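Group 3 allergen SMIPP-S YvT004A06 (Sarcoptes scabiei type hominis, PDB 3H7T) has the chymotrypsin-like fold of a serine protease but is an inactivated protease paralogue of the scabies mite, so it is probably not a working peptidase. Local coordinates at residues Glu178-Tyr183 against Phe210-Leu215; Thr118-Ser123 against Phe144-Arg149. One frame throughout, in Å; residues are numbered along the deposited sequence.

Contact 1 (Glu178-Tyr183 against Phe210-Leu215). With ZN (zinc ion), chain F.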
loop_
_atom_site.group_PDB
_atom_site.type_symbol
_atom_site.label_atom_id
_atom_site.label_comp_id
_atom_site.label_asym_id
_atom_site.label_seq_id
_atom_site.Cartn_x
_atom_site.Cartn_y
_atom_site.Cartn_z
ATOM N N GLU A 178 10.897 10.810 -11.596
ATOM C CA GLU A 178 11.801 10.873 -10.439
ATOM C C GLU A 178 10.977 10.777 -9.140
ATOM O O GLU A 178 11.128 11.571 -8.213
ATOM C CB GLU A 178 12.705 12.115 -10.495
ATOM C CG GLU A 178 14.151 11.854 -10.090
ATOM C CD GLU A 178 14.836 10.791 -10.932
ATOM O OE1 GLU A 178 15.026 9.669 -10.424
ATOM O OE2 GLU A 178 15.190 11.065 -12.096
ATOM N N THR A 179 10.102 9.776 -9.104
ATOM C CA THR A 179 9.142 9.587 -8.024
ATOM C C THR A 179 9.189 8.105 -7.639
ATOM O O THR A 179 9.114 7.249 -8.510
ATOM C CB THR A 179 7.715 9.999 -8.495
ATOM O OG1 THR A 179 7.722 11.386 -8.858
ATOM C CG2 THR A 179 6.703 9.817 -7.415
ATOM N N TYR A 180 9.343 7.809 -6.346
ATOM C CA TYR A 180 9.566 6.427 -5.897
ATOM C C TYR A 180 8.911 6.124 -4.554
ATOM O O TYR A 180 8.763 7.007 -3.703
ATOM C CB TYR A 180 11.068 6.130 -5.770
ATOM C CG TYR A 180 11.907 6.449 -6.994
ATOM C CD1 TYR A 180 12.146 5.479 -7.966
ATOM C CD2 TYR A 180 12.495 7.713 -7.159
ATOM C CE1 TYR A 180 12.925 5.758 -9.082
ATOM C CE2 TYR A 180 13.270 8.007 -8.277
ATOM C CZ TYR A 180 13.477 7.019 -9.238
ATOM O OH TYR A 180 14.248 7.287 -10.351
ATOM N N ILE A 181 8.539 4.860 -4.371
ATOM C CA ILE A 181 8.139 4.341 -3.068
ATOM C C ILE A 181 9.393 4.287 -2.181
ATOM O O ILE A 181 10.424 3.761 -2.598
ATOM C CB ILE A 181 7.469 2.949 -3.237
ATOM C CG1 ILE A 181 6.085 3.110 -3.886
ATOM C CG2 ILE A 181 7.405 2.139 -1.911
ATOM C CD1 ILE A 181 5.058 3.911 -3.022
ATOM N N GLY A 182 9.306 4.869 -0.985
ATOM C CA GLY A 182 10.408 4.845 -0.025
ATOM C C GLY A 182 10.238 3.758 1.020
ATOM O O GLY A 182 9.200 3.101 1.077
ATOM N N TYR A 183 11.267 3.560 1.843
ATOM C CA TYR A 183 11.209 2.607 2.957
ATOM C C TYR A 183 10.139 3.092 3.919
ATOM O O TYR A 183 10.134 4.257 4.289
ATOM C CB TYR A 183 12.568 2.503 3.665
ATOM C CG TYR A 183 12.618 1.501 4.804
ATOM C CD1 TYR A 183 12.837 0.147 4.556
ATOM C CD2 TYR A 183 12.466 1.914 6.134
ATOM C CE1 TYR A 183 12.893 -0.779 5.597
ATOM C CE2 TYR A 183 12.526 0.989 7.192
ATOM C CZ TYR A 183 12.739 -0.353 6.908
ATOM O OH TYR A 183 12.793 -1.276 7.920
ATOM N N PHE A 210 14.365 2.486 -11.230
ATOM C CA PHE A 210 13.381 1.514 -11.696
ATOM C C PHE A 210 12.015 1.982 -11.204
ATOM O O PHE A 210 11.925 2.602 -10.139
ATOM C CB PHE A 210 13.684 0.110 -11.168
ATOM C CG PHE A 210 15.020 -0.446 -11.621
ATOM C CD1 PHE A 210 15.085 -1.380 -12.644
ATOM C CD2 PHE A 210 16.211 -0.037 -11.015
ATOM C CE1 PHE A 210 16.307 -1.908 -13.063
ATOM C CE2 PHE A 210 17.438 -0.558 -11.435
ATOM C CZ PHE A 210 17.481 -1.489 -12.465
ATOM N N PRO A 211 10.947 1.703 -11.976
ATOM C CA PRO A 211 9.607 2.036 -11.495
ATOM C C PRO A 211 9.288 1.292 -10.204
ATOM O O PRO A 211 9.776 0.182 -9.992
ATOM C CB PRO A 211 8.693 1.518 -12.613
ATOM C CG PRO A 211 9.528 1.511 -13.822
ATOM C CD PRO A 211 10.922 1.173 -13.355
ATOM N N SER A 212 8.465 1.890 -9.357
ATOM C CA SER A 212 8.005 1.219 -8.149
ATOM C C SER A 212 6.903 0.194 -8.464
ATOM O O SER A 212 6.247 0.273 -9.498
ATOM C CB SER A 212 7.512 2.244 -7.117
ATOM O OG SER A 212 8.581 3.086 -6.727
ATOM N N VAL A 213 6.689 -0.744 -7.547
ATOM C CA VAL A 213 5.761 -1.851 -7.783
ATOM C C VAL A 213 4.551 -1.779 -6.854
ATOM O O VAL A 213 4.682 -1.554 -5.639
ATOM C CB VAL A 213 6.514 -3.213 -7.661
ATOM C CG1 VAL A 213 5.555 -4.412 -7.710
ATOM C CG2 VAL A 213 7.568 -3.314 -8.764
ATOM N N PHE A 214 3.373 -1.994 -7.437
ATOM C CA PHE A 214 2.117 -1.854 -6.739
ATOM C C PHE A 214 1.268 -3.083 -6.994
ATOM O O PHE A 214 1.066 -3.467 -8.148
ATOM C CB PHE A 214 1.347 -0.634 -7.267
ATOM C CG PHE A 214 1.994 0.688 -6.962
ATOM C CD1 PHE A 214 1.579 1.434 -5.862
ATOM C CD2 PHE A 214 3.003 1.205 -7.791
ATOM C CE1 PHE A 214 2.173 2.667 -5.567
ATOM C CE2 PHE A 214 3.597 2.433 -7.502
ATOM C CZ PHE A 214 3.182 3.160 -6.381
ATOM N N LEU A 215 0.734 -3.677 -5.932
ATOM C CA LEU A 215 -0.242 -4.737 -6.100
ATOM C C LEU A 215 -1.412 -4.211 -6.933
ATOM O O LEU A 215 -1.953 -3.134 -6.664
ATOM C CB LEU A 215 -0.750 -5.255 -4.757
ATOM C CG LEU A 215 -1.693 -6.451 -4.885
ATOM C CD1 LEU A 215 -0.992 -7.706 -4.386
ATOM C CD2 LEU A 215 -2.993 -6.192 -4.128
HETATM ZN ZN ZN F . 17.398 9.758 -11.966
HETATM O O HOH W 1 17.979 9.565 -13.842
#
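Ser212 OG is the polar atom that ties the two segments together. It accepts the backbone N-H of Ile181, with 2.9 Å from Ile181 N to Ser212 OG. The bond is almost perfectly straight, 178° at the hydrogen. The Ser212 hydroxyl stands anti to its own carbonyl carbon (chi1 -63°), and from there it also rests against Tyr180 CA, 3.6 Å from OG. Between the two segments this is the one hydrogen bond, and no strand pairing joins them.

Beside this bond lies an apolar patch. Ile181 CG1 sits 3.6 Å from Ser212 CB. The same CG1 comes to 3.8 Å from CZ of Phe214, the far corner of that ring, and Ile181 CD1 also touches it. Nearer Phe210, the Tyr180 ring turns its edge to the carbonyl of Phe210. Tyr180 CE1 is 3.5 Å from Phe210 O, which lies near the ring plane.

The far end of the same ring meets a metal ligand. Tyr180 OH donates to Glu178 OE1 over a short 2.5 Å, reaching the carboxylate on its syn side but 34° out of its plane. This bond should steady the carboxylate. Glu178 OE2 binds the zinc ion at a rather long 2.6 Å. Water 1 and Glu209 are further ligands, and Glu209 also touches Tyr180.

The backbone at Glu178 and Thr179 fits a G1 beta bulge. The loop carrying them follows strand 169-172 and precedes strand 189-192. Ser212 and Phe214 lie on strand 212-216, which pairs with strand 169-172 through backbone bonds to Ala172 and Phe170. Ile181 and Thr179 also pack on Phe144 of strand 140-147, so the loop packs against the antiparallel sheet of strands 140-147, 169-172 and 212-216.

Contact 2 (Thr118-Ser123 against Phe144-Arg149)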
loop_
_atom_site.group_PDB
_atom_site.type_symbol
_atom_site.label_atom_id
_atom_site.label_comp_id
_atom_site.label_asym_id
_atom_site.label_seq_id
_atom_site.Cartn_x
_atom_site.Cartn_y
_atom_site.Cartn_z
ATOM N N THR A 118 -1.154 6.973 -17.627
ATOM C CA THR A 118 -2.081 7.572 -16.662
ATOM C C THR A 118 -1.363 7.681 -15.319
ATOM O O THR A 118 -0.251 7.150 -15.166
ATOM C CB THR A 118 -3.411 6.800 -16.527
ATOM O OG1 THR A 118 -3.197 5.561 -15.844
ATOM C CG2 THR A 118 -4.028 6.542 -17.904
ATOM N N SER A 119 -1.986 8.377 -14.371
ATOM C CA SER A 119 -1.403 8.625 -13.054
ATOM C C SER A 119 -2.242 8.043 -11.921
ATOM O O SER A 119 -3.479 8.056 -11.973
ATOM C CB SER A 119 -1.237 10.125 -12.812
ATOM O OG SER A 119 -0.192 10.660 -13.597
ATOM N N VAL A 120 -1.548 7.540 -10.901
ATOM C CA VAL A 120 -2.179 7.094 -9.666
ATOM C C VAL A 120 -1.714 7.990 -8.529
ATOM O O VAL A 120 -0.531 8.376 -8.452
ATOM C CB VAL A 120 -1.891 5.588 -9.321
ATOM C CG1 VAL A 120 -2.472 4.656 -10.399
ATOM C CG2 VAL A 120 -0.392 5.330 -9.130
ATOM N N LEU A 121 -2.655 8.339 -7.667
ATOM C CA LEU A 121 -2.358 9.148 -6.492
ATOM C C LEU A 121 -1.932 8.233 -5.342
ATOM O O LEU A 121 -2.700 7.377 -4.906
ATOM C CB LEU A 121 -3.594 9.973 -6.097
ATOM C CG LEU A 121 -3.477 10.757 -4.785
ATOM C CD1 LEU A 121 -2.406 11.849 -4.908
ATOM C CD2 LEU A 121 -4.821 11.357 -4.382
ATOM N N VAL A 122 -0.716 8.436 -4.852
ATOM C CA VAL A 122 -0.121 7.600 -3.812
ATOM C C VAL A 122 0.204 8.483 -2.612
ATOM O O VAL A 122 0.617 9.625 -2.773
ATOM C CB VAL A 122 1.178 6.920 -4.323
ATOM C CG1 VAL A 122 1.871 6.081 -3.220
ATOM C CG2 VAL A 122 0.903 6.079 -5.569
ATOM N N SER A 123 0.022 7.947 -1.410
ATOM C CA SER A 123 0.196 8.735 -0.196
ATOM C C SER A 123 0.666 7.846 0.943
ATOM O O SER A 123 0.179 6.722 1.112
ATOM C CB SER A 123 -1.116 9.451 0.165
ATOM O OG SER A 123 -2.169 8.523 0.309
ATOM N N PHE A 144 2.120 9.115 -9.391
ATOM C CA PHE A 144 3.036 8.190 -10.048
ATOM C C PHE A 144 2.487 7.876 -11.433
ATOM O O PHE A 144 1.341 7.396 -11.555
ATOM C CB PHE A 144 3.102 6.868 -9.272
ATOM C CG PHE A 144 3.962 6.896 -8.028
ATOM C CD1 PHE A 144 5.052 6.034 -7.918
ATOM C CD2 PHE A 144 3.651 7.728 -6.947
ATOM C CE1 PHE A 144 5.851 6.019 -6.773
ATOM C CE2 PHE A 144 4.433 7.721 -5.784
ATOM C CZ PHE A 144 5.547 6.868 -5.695
ATOM N N THR A 145 3.296 8.100 -12.466
ATOM C CA THR A 145 2.917 7.743 -13.837
ATOM C C THR A 145 3.063 6.248 -14.071
ATOM O O THR A 145 4.130 5.673 -13.842
ATOM C CB THR A 145 3.740 8.505 -14.897
ATOM O OG1 THR A 145 3.776 9.888 -14.556
ATOM C CG2 THR A 145 3.109 8.350 -16.285
ATOM N N VAL A 146 1.978 5.632 -14.526
ATOM C CA VAL A 146 1.929 4.195 -14.762
ATOM C C VAL A 146 2.814 3.801 -15.956
ATOM O O VAL A 146 2.739 4.392 -17.038
ATOM C CB VAL A 146 0.453 3.690 -14.913
ATOM C CG1 VAL A 146 0.403 2.233 -15.371
ATOM C CG2 VAL A 146 -0.315 3.858 -13.576
ATOM N N VAL A 147 3.667 2.811 -15.728
ATOM C CA VAL A 147 4.589 2.311 -16.736
ATOM C C VAL A 147 4.039 0.984 -17.262
ATOM O O VAL A 147 3.631 0.127 -16.477
ATOM C CB VAL A 147 5.999 2.091 -16.127
ATOM C CG1 VAL A 147 6.951 1.441 -17.131
ATOM C CG2 VAL A 147 6.588 3.427 -15.618
ATOM N N ASP A 148 4.047 0.821 -18.583
ATOM C CA ASP A 148 3.660 -0.434 -19.227
ATOM C C ASP A 148 4.317 -1.658 -18.579
ATOM O O ASP A 148 5.541 -1.694 -18.425
ATOM C CB ASP A 148 4.029 -0.379 -20.711
ATOM C CG ASP A 148 3.629 -1.629 -21.442
ATOM O OD1 ASP A 148 2.427 -1.775 -21.745
ATOM O OD2 ASP A 148 4.516 -2.470 -21.693
ATOM N N ARG A 149 3.508 -2.653 -18.199
ATOM C CA ARG A 149 4.026 -3.854 -17.515
ATOM C C ARG A 149 5.175 -4.562 -18.243
ATOM O O ARG A 149 6.192 -4.888 -17.623
ATOM C CB ARG A 149 2.903 -4.852 -17.219
ATOM C CG ARG A 149 3.362 -6.090 -16.439
ATOM C CD ARG A 149 2.198 -6.956 -15.962
ATOM N NE ARG A 149 1.292 -6.255 -15.048
ATOM C CZ ARG A 149 0.098 -5.769 -15.398
ATOM N NH1 ARG A 149 -0.341 -5.898 -16.643
ATOM N NH2 ARG A 149 -0.658 -5.147 -14.506
HETATM O O HOH W 2 1.982 11.233 -12.571
#
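Phe144, Val146 and Thr118 bury the most surface here, with Val120 close behind. Phe144 does so with its ring. Val122 CG2 presses on Phe144 CD2 at 3.5 Å, and the two side chains cross at about a right angle. Val120 covers the base of the same residue, with its CG2 3.8 Å from Phe144 CB. The backbones of Val120 and Phe144 form an antiparallel hydrogen-bonded pair. Val120 N gives its hydrogen to Phe144 O at 3.0 Å, and Phe144 N gives its own to Val120 O at 2.9 Å.

The side chains of Val146 and Thr118 lie side by side, pointing the same way. Val146 N donates to Thr118 O over 2.8 Å. Val146 CG2, set anti to its carbonyl carbon, packs on Val120 CG1 at 3.9 Å. Thr118 OG1 is engaged by Glu115 and Gln192.

Between these pairs, Ser119 and Thr145 form a non-hydrogen-bonded pair, with their side chains on the face away from Phe144. Their hydroxyls do not bond directly. Water 2 bridges them, donating to Thr145 OG1 at 3.0 Å. Asp177 is a second partner of Thr145 OG1.

The chemistry is that of a two-sided sheet. On the Val120 and Phe144 face, the contact is hydrocarbon against hydrocarbon and aromatic, suited to a buried interior. On the Ser119 and Thr145 face, it is carried by hydroxyls and water, in keeping with partly exposed residues, while backbone bonds fix the register between the two strands.

In the fold
The centres of contacts 1 and 2 lie about 9 Å apart, on the same side of the chain's centre. Along the sequence they come in series, with contact 2 closed before contact 1 opens. Both lie in the C-terminal of the two beta-barrels of the trypsin-like fold. Contact 2 joins strands 119-124 and 140-147, whereas contact 1 sets a loop against strand 212-216. The two meet directly: the rings of Phe214 and Phe144 pack edge-to-face, and Phe214 CE1 lies 3.6 Å from Val122 CG2. One buried apolar layer therefore connects the strand pair with the loop that supplies one of the zinc ligands.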